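RNA 2'-o-ribose methyltransferase (Thermus thermophilus, PDB 1IPA) probably transfers methyl groups to the 2'-O of ribose in RNA, as a knotted methyltransferase of the TrmH (SpoU) family. Local coordinates at residues Ser177-Leu180 against Asp181-Gln185; Glu219-Ala223 against Ala224-Ala228; Asp242-Val246 against Ser247-Ala251. One frame throughout, in Å; residues are numbered along the deposited sequence.

Contact 1 (Ser177-Leu180 against Asp181-Gln185); sequences SEVL and DWIKQ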
loop_
_atom_site.group_PDB
_atom_site.type_symbol
_atom_site.label_atom_id
_atom_site.label_comp_id
_atom_site.label_asym_id
_atom_site.label_seq_id
_atom_site.Cartn_x
_atom_site.Cartn_y
_atom_site.Cartn_z
ATOM N N SER A 177 18.438 7.595 6.553
ATOM C CA SER A 177 19.867 7.277 6.502
ATOM C C SER A 177 20.069 5.821 6.109
ATOM O O SER A 177 20.937 5.507 5.299
ATOM C CB SER A 177 20.531 7.503 7.866
ATOM O OG SER A 177 20.138 8.734 8.447
ATOM N N GLU A 178 19.266 4.939 6.695
ATOM C CA GLU A 178 19.347 3.509 6.412
ATOM C C GLU A 178 19.027 3.192 4.957
ATOM O O GLU A 178 19.693 2.366 4.327
ATOM C CB GLU A 178 18.387 2.731 7.320
ATOM C CG GLU A 178 18.831 2.608 8.765
ATOM C CD GLU A 178 17.733 2.058 9.659
ATOM O OE1 GLU A 178 16.754 2.793 9.923
ATOM O OE2 GLU A 178 17.843 0.892 10.090
ATOM N N VAL A 179 17.994 3.841 4.430
ATOM C CA VAL A 179 17.592 3.628 3.047
ATOM C C VAL A 179 18.641 4.196 2.102
ATOM O O VAL A 179 18.973 3.578 1.092
ATOM C CB VAL A 179 16.216 4.271 2.770
ATOM C CG1 VAL A 179 15.945 4.341 1.271
ATOM C CG2 VAL A 179 15.130 3.451 3.458
ATOM N N LEU A 180 19.172 5.368 2.435
ATOM C CA LEU A 180 20.197 5.995 1.610
ATOM C C LEU A 180 21.475 5.151 1.575
ATOM O O LEU A 180 22.083 4.978 0.522
ATOM C CB LEU A 180 20.481 7.413 2.121
ATOM C CG LEU A 180 19.410 8.412 1.665
ATOM C CD1 LEU A 180 19.541 9.744 2.384
ATOM C CD2 LEU A 180 19.548 8.595 0.164
ATOM N N ASP A 181 21.867 4.604 2.721
ATOM C CA ASP A 181 23.058 3.763 2.774
ATOM C C ASP A 181 22.789 2.503 1.967
ATOM O O ASP A 181 23.693 1.943 1.346
ATOM C CB ASP A 181 23.391 3.378 4.217
ATOM C CG ASP A 181 23.731 4.579 5.081
ATOM O OD1 ASP A 181 23.982 4.377 6.287
ATOM O OD2 ASP A 181 23.746 5.721 4.563
ATOM N N TRP A 182 21.539 2.060 1.968
ATOM C CA TRP A 182 21.172 0.863 1.222
ATOM C C TRP A 182 21.351 1.091 -0.287
ATOM O O TRP A 182 21.932 0.259 -0.989
ATOM C CB TRP A 182 19.718 0.486 1.516
ATOM C CG TRP A 182 19.295 -0.793 0.863
ATOM C CD1 TRP A 182 19.547 -2.056 1.303
ATOM C CD2 TRP A 182 18.592 -0.931 -0.377
ATOM N NE1 TRP A 182 19.049 -2.975 0.413
ATOM C CE2 TRP A 182 18.457 -2.312 -0.629
ATOM C CE3 TRP A 182 18.064 -0.020 -1.301
ATOM C CZ2 TRP A 182 17.816 -2.809 -1.769
ATOM C CZ3 TRP A 182 17.427 -0.514 -2.437
ATOM C CH2 TRP A 182 17.309 -1.898 -2.658
ATOM N N ILE A 183 20.844 2.223 -0.771
ATOM C CA ILE A 183 20.933 2.577 -2.187
ATOM C C ILE A 183 22.384 2.487 -2.653
ATOM O O ILE A 183 22.702 1.772 -3.601
ATOM C CB ILE A 183 20.438 4.031 -2.445
ATOM C CG1 ILE A 183 19.045 4.241 -1.847
ATOM C CG2 ILE A 183 20.415 4.316 -3.940
ATOM C CD1 ILE A 183 17.972 3.435 -2.494
ATOM N N LYS A 184 23.256 3.225 -1.974
ATOM C CA LYS A 184 24.673 3.248 -2.315
ATOM C C LYS A 184 25.321 1.883 -2.162
ATOM O O LYS A 184 26.237 1.541 -2.902
ATOM C CB LYS A 184 25.398 4.282 -1.452
ATOM C CG LYS A 184 24.781 5.673 -1.567
ATOM C CD LYS A 184 24.682 6.093 -3.038
ATOM C CE LYS A 184 23.502 7.023 -3.299
ATOM N NZ LYS A 184 23.224 7.113 -4.757
ATOM N N GLN A 185 24.829 1.102 -1.210
ATOM C CA GLN A 185 25.359 -0.231 -0.958
ATOM C C GLN A 185 25.248 -1.112 -2.202
ATOM O O GLN A 185 26.087 -1.989 -2.434
ATOM C CB GLN A 185 24.602 -0.877 0.204
ATOM C CG GLN A 185 25.272 -2.106 0.772
ATOM C CD GLN A 185 26.716 -1.837 1.139
ATOM O OE1 GLN A 185 27.030 -0.819 1.762
ATOM N NE2 GLN A 185 27.605 -2.750 0.761
#

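Contact 2 (Glu219-Ala223 against Ala224-Ala228); sequences EGLRA and AWLEA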
loop_
_atom_site.group_PDB
_atom_site.type_symbol
_atom_site.label_atom_id
_atom_site.label_comp_id
_atom_site.label_asym_id
_atom_site.label_seq_id
_atom_site.Cartn_x
_atom_site.Cartn_y
_atom_site.Cartn_z
ATOM N N GLU A 219 5.848 19.337 0.589
ATOM C CA GLU A 219 7.257 19.593 0.884
ATOM C C GLU A 219 8.218 18.906 -0.084
ATOM O O GLU A 219 7.886 17.903 -0.713
ATOM C CB GLU A 219 7.572 19.143 2.311
ATOM C CG GLU A 219 8.981 19.464 2.779
ATOM C CD GLU A 219 9.257 18.946 4.177
ATOM O OE1 GLU A 219 10.353 19.227 4.711
ATOM O OE2 GLU A 219 8.379 18.255 4.740
ATOM N N GLY A 220 9.419 19.459 -0.194
ATOM C CA GLY A 220 10.415 18.880 -1.074
ATOM C C GLY A 220 11.291 17.879 -0.345
ATOM O O GLY A 220 11.149 17.669 0.861
ATOM N N LEU A 221 12.194 17.246 -1.084
ATOM C CA LEU A 221 13.108 16.275 -0.501
ATOM C C LEU A 221 14.250 17.036 0.157
ATOM O O LEU A 221 14.718 18.040 -0.382
ATOM C CB LEU A 221 13.658 15.346 -1.589
ATOM C CG LEU A 221 12.697 14.337 -2.227
ATOM C CD1 LEU A 221 13.336 13.712 -3.447
ATOM C CD2 LEU A 221 12.334 13.273 -1.214
ATOM N N ARG A 222 14.688 16.565 1.325
ATOM C CA ARG A 222 15.786 17.205 2.045
ATOM C C ARG A 222 17.041 17.195 1.187
ATOM O O ARG A 222 17.125 16.455 0.207
ATOM C CB ARG A 222 16.074 16.470 3.355
ATOM C CG ARG A 222 14.866 16.306 4.247
ATOM C CD ARG A 222 15.226 15.592 5.544
ATOM N NE ARG A 222 14.031 15.221 6.299
ATOM C CZ ARG A 222 13.107 16.084 6.714
ATOM N NH1 ARG A 222 13.234 17.380 6.453
ATOM N NH2 ARG A 222 12.047 15.648 7.382
ATOM N N ALA A 223 18.015 18.017 1.561
ATOM C CA ALA A 223 19.266 18.107 0.815
ATOM C C ALA A 223 19.932 16.738 0.708
ATOM O O ALA A 223 20.494 16.394 -0.331
ATOM C CB ALA A 223 20.211 19.103 1.489
ATOM N N ALA A 224 19.854 15.961 1.784
ATOM C CA ALA A 224 20.452 14.633 1.818
ATOM C C ALA A 224 20.092 13.823 0.576
ATOM O O ALA A 224 20.960 13.192 -0.029
ATOM C CB ALA A 224 20.006 13.895 3.069
ATOM N N TRP A 225 18.816 13.841 0.200
ATOM C CA TRP A 225 18.360 13.098 -0.974
ATOM C C TRP A 225 18.815 13.709 -2.289
ATOM O O TRP A 225 19.108 12.988 -3.237
ATOM C CB TRP A 225 16.832 12.971 -0.982
ATOM C CG TRP A 225 16.330 12.107 0.120
ATOM C CD1 TRP A 225 15.935 12.507 1.362
ATOM C CD2 TRP A 225 16.266 10.675 0.118
ATOM N NE1 TRP A 225 15.638 11.415 2.136
ATOM C CE2 TRP A 225 15.831 10.278 1.400
ATOM C CE3 TRP A 225 16.541 9.688 -0.844
ATOM C CZ2 TRP A 225 15.661 8.936 1.750
ATOM C CZ3 TRP A 225 16.372 8.354 -0.499
ATOM C CH2 TRP A 225 15.935 7.990 0.794
ATOM N N LEU A 226 18.886 15.034 -2.342
ATOM C CA LEU A 226 19.299 15.723 -3.558
ATOM C C LEU A 226 20.790 15.592 -3.866
ATOM O O LEU A 226 21.190 15.571 -5.027
ATOM C CB LEU A 226 18.901 17.197 -3.481
ATOM C CG LEU A 226 17.392 17.402 -3.325
ATOM C CD1 LEU A 226 17.038 18.871 -3.467
ATOM C CD2 LEU A 226 16.667 16.587 -4.379
ATOM N N GLU A 227 21.607 15.497 -2.827
ATOM C CA GLU A 227 23.042 15.358 -3.001
ATOM C C GLU A 227 23.389 13.918 -3.362
ATOM O O GLU A 227 24.393 13.658 -4.021
ATOM C CB GLU A 227 23.763 15.769 -1.714
ATOM C CG GLU A 227 23.507 17.221 -1.323
ATOM C CD GLU A 227 24.124 17.606 0.012
ATOM O OE1 GLU A 227 23.739 17.012 1.046
ATOM O OE2 GLU A 227 24.992 18.507 0.028
ATOM N N ALA A 228 22.541 12.981 -2.944
ATOM C CA ALA A 228 22.787 11.573 -3.227
ATOM C C ALA A 228 22.300 11.124 -4.599
ATOM O O ALA A 228 22.738 10.092 -5.107
ATOM C CB ALA A 228 22.151 10.710 -2.151
#

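Contact 3 (Asp242-Val246 against Ser247-Ala251); sequences DSLNV and SVSAA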
loop_
_atom_site.group_PDB
_atom_site.type_symbol
_atom_site.label_atom_id
_atom_site.label_comp_id
_atom_site.label_asym_id
_atom_site.label_seq_id
_atom_site.Cartn_x
_atom_site.Cartn_y
_atom_site.Cartn_z
ATOM N N ASP A 242 -0.358 23.645 -6.981
ATOM C CA ASP A 242 1.045 23.793 -6.651
ATOM C C ASP A 242 1.675 22.419 -6.457
ATOM O O ASP A 242 2.893 22.291 -6.394
ATOM C CB ASP A 242 1.214 24.632 -5.378
ATOM C CG ASP A 242 0.642 23.950 -4.148
ATOM O OD1 ASP A 242 -0.580 24.073 -3.896
ATOM O OD2 ASP A 242 1.418 23.278 -3.438
ATOM N N SER A 243 0.841 21.388 -6.385
ATOM C CA SER A 243 1.347 20.043 -6.184
ATOM C C SER A 243 0.310 18.975 -6.488
ATOM O O SER A 243 -0.841 19.271 -6.794
ATOM C CB SER A 243 1.819 19.881 -4.738
ATOM O OG SER A 243 0.737 20.052 -3.835
ATOM N N LEU A 244 0.741 17.724 -6.391
ATOM C CA LEU A 244 -0.123 16.581 -6.636
ATOM C C LEU A 244 -0.002 15.592 -5.488
ATOM O O LEU A 244 0.985 15.592 -4.751
ATOM C CB LEU A 244 0.281 15.872 -7.934
ATOM C CG LEU A 244 0.145 16.619 -9.263
ATOM C CD1 LEU A 244 0.918 15.886 -10.332
ATOM C CD2 LEU A 244 -1.325 16.736 -9.645
ATOM N N ASN A 245 -1.025 14.760 -5.342
ATOM C CA ASN A 245 -1.042 13.720 -4.335
ATOM C C ASN A 245 0.185 12.871 -4.673
ATOM O O ASN A 245 0.535 12.747 -5.843
ATOM C CB ASN A 245 -2.326 12.894 -4.489
ATOM C CG ASN A 245 -2.474 11.831 -3.422
ATOM O OD1 ASN A 245 -1.694 10.882 -3.350
ATOM N ND2 ASN A 245 -3.489 11.987 -2.579
ATOM N N VAL A 246 0.836 12.299 -3.661
ATOM C CA VAL A 246 2.027 11.481 -3.892
ATOM C C VAL A 246 1.727 10.233 -4.732
ATOM O O VAL A 246 2.571 9.775 -5.495
ATOM C CB VAL A 246 2.686 11.047 -2.557
ATOM C CG1 VAL A 246 3.280 12.243 -1.845
ATOM C CG2 VAL A 246 1.662 10.396 -1.666
ATOM N N SER A 247 0.523 9.687 -4.607
ATOM C CA SER A 247 0.176 8.503 -5.373
ATOM C C SER A 247 0.094 8.845 -6.859
ATOM O O SER A 247 0.406 8.012 -7.709
ATOM C CB SER A 247 -1.148 7.906 -4.882
ATOM O OG SER A 247 -2.254 8.692 -5.280
ATOM N N VAL A 248 -0.321 10.071 -7.171
ATOM C CA VAL A 248 -0.395 10.502 -8.559
ATOM C C VAL A 248 1.019 10.728 -9.105
ATOM O O VAL A 248 1.325 10.322 -10.232
ATOM C CB VAL A 248 -1.229 11.809 -8.721
ATOM C CG1 VAL A 248 -1.185 12.279 -10.164
ATOM C CG2 VAL A 248 -2.680 11.563 -8.302
ATOM N N SER A 249 1.883 11.363 -8.318
ATOM C CA SER A 249 3.265 11.604 -8.752
ATOM C C SER A 249 4.020 10.284 -8.968
ATOM O O SER A 249 4.790 10.145 -9.927
ATOM C CB SER A 249 4.038 12.448 -7.724
ATOM O OG SER A 249 3.625 13.794 -7.739
ATOM N N ALA A 250 3.787 9.326 -8.074
ATOM C CA ALA A 250 4.447 8.035 -8.157
ATOM C C ALA A 250 4.022 7.306 -9.418
ATOM O O ALA A 250 4.829 6.618 -10.028
ATOM C CB ALA A 250 4.131 7.196 -6.923
ATOM N N ALA A 251 2.758 7.463 -9.815
ATOM C CA ALA A 251 2.276 6.811 -11.028
ATOM C C ALA A 251 2.945 7.426 -12.254
ATOM O O ALA A 251 3.416 6.710 -13.145
ATOM C CB ALA A 251 0.778 6.945 -11.144
HETATM O O HOH W 1 3.585 14.265 -5.104
#

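Contact 1 (Ser177-Leu180 against Asp181-Gln185)
Asp181 opens the second half of this helical stretch by donating its backbone N to Ser177 O at 2.9 Å. Its CG stands beside its own backbone N, anti to the carbonyl carbon, which folds the carboxylate back over the same carbonyl: OD2 comes to 2.9 Å from Ser177 O. Both atoms are acceptors, so this approach is no bond, and the exact place of the carboxylate is therefore doubtful.

Trp182 N turns to Glu178 O over 3.0 Å, the most bent bond of the four at 140°. The indole leaves the turn because CG is anti to the backbone N (chi1 -176°); CB is the part of the side chain that stays closest, near Glu178 O and Val179 O. The ring meets that of His186 with the two planes inclined, and rests on Ile118 of strand 117-122.

Ile183 N binds Val179 O, and the branch ending in CD1 bends back along the helix. CG1 lies 3.0 Å from Val179 O, while CD1 meets Val179 CG1 at 4.4 Å, a loose apolar pair one turn apart; the same CD1 sits at the edge of the Trp182 ring, in its plane.

Lys184 N completes the set with a nearly straight but longer bond to Leu180 O, 3.3 Å at 177°. Its CG, beside the backbone N, lies 3.5 Å from Leu180 O; beyond it the chain bends at chi2, and NZ donates a hydrogen bond to Ala228 O of helix 223-228.

The four i to i+4 bonds define an alpha-helix; buried Val179 and Ile183 against exposed Ser177, Glu178 and Asp181 make it amphipathic, flanking the parallel sheet of the Rossmann-like SPOUT methyltransferase domain.

Contact 2 (Glu219-Ala223 against Ala224-Ala228)
Leu221 and Trp225 meet through their first side-chain carbons, CB to CB at 4.0 Å, and Leu221 CB also lies 4.3 Å from Leu226 CD2. Leu226 reaches back over the start of the turn, its CG 3.7 Å from Arg222 O and its CD1 close to Leu221 O. At the far end, Glu227 N bonds Ala223 O over 2.9 Å, the donor almost in line with the C=O (175°). Glu227 CG, set beside its own N by a chi1 of -61°, packs 3.3 Å from the same oxygen.

Arg222 occupies the N-cap position of helix 223-228, which links strands 210-214 and 231-233 of the parallel sheet, a beta-alpha-beta connection. Arg222 O receives two weak bonds, from Trp225 N at 3.1 Å and Leu226 N at 3.4 Å, while Arg222 N lies at the indole edge, near the ring plane.

Further out, Arg222 runs extended from CG to NE; NH1 forms a long ion pair with Glu219 OE1, which lies well out of the guanidinium plane, so attraction of charge acts without a directed N-H. Glu176 positions the indole by accepting from Trp225 NE1, and helix 176-185 packs against that ring. Leu221 and Leu226 both rest on Ala192 of strand 190-193.

Contact 3 (Asp242-Val246 against Ser247-Ala251)
Two torsions join Asn245 to Ser247: Asn245 CG is anti to its N (chi1 -176°), which places CG beside the carbonyl carbon and OD1 within bonding distance of Ser247 N, and Ser247 OG takes the crowded position between N and carbonyl carbon (chi1 73°), facing that amide. The result is an Asn N-cap at the start of helix 246-261. Asn245 OD1 accepts a hydrogen bond from Ser247 N at 2.8 Å, in the carbonyl plane and on a lone pair, and another from Ser247 OG at 3.0 Å. The hydroxyl comes from a different direction, 64° out of that plane. Two donors of Ser247 thus grip OD1 and so help set the rotation of the amide.

Asn245 O serves the next two backbone donors of the first turn. Ser249 N makes a good bond to it at 3.1 Å, whereas that from Val248 N, though equally long, is weak. Val246 O then receives Ala250 N, the first regular bond made wholly within the helix.

Apolar contact is slight: Leu244 CD1 touches Val248 CG1 at 4.2 Å, the side chains crossing at about a right angle. Val246 and Ser247 face helix 127-140, packing on Val133, and Ser136 OG bonds to Ser247 O. A water ties the incoming loop to the first turn, donating to Leu244 O at 2.9 Å and hydrogen-bonded to Ser249 OG at 2.7 Å.

How the contacts relate
Contacts 1 and 2 share an interface, since helices 176-185 and 223-228 touch through side chains: Leu180 CD2 lies 3.3 Å from Trp225 CZ3, and Val179 CG1 lies 3.7 Å from Trp225 CH2. Contact 3 stands apart, its centre about 17 Å from that of contact 2 and about 24 Å from that of contact 1; its nearest atoms stay about 7 Å from those of contact 2. Each is partly buried, mixing core and surface. Contact 1 lies within a helix and uses regular backbone bonds; the other two are helix starts. Arg222 holds the N-cap position, but only weak bonds to its backbone O are found across contact 2, whereas Asn245 adds a true side-chain capping bond.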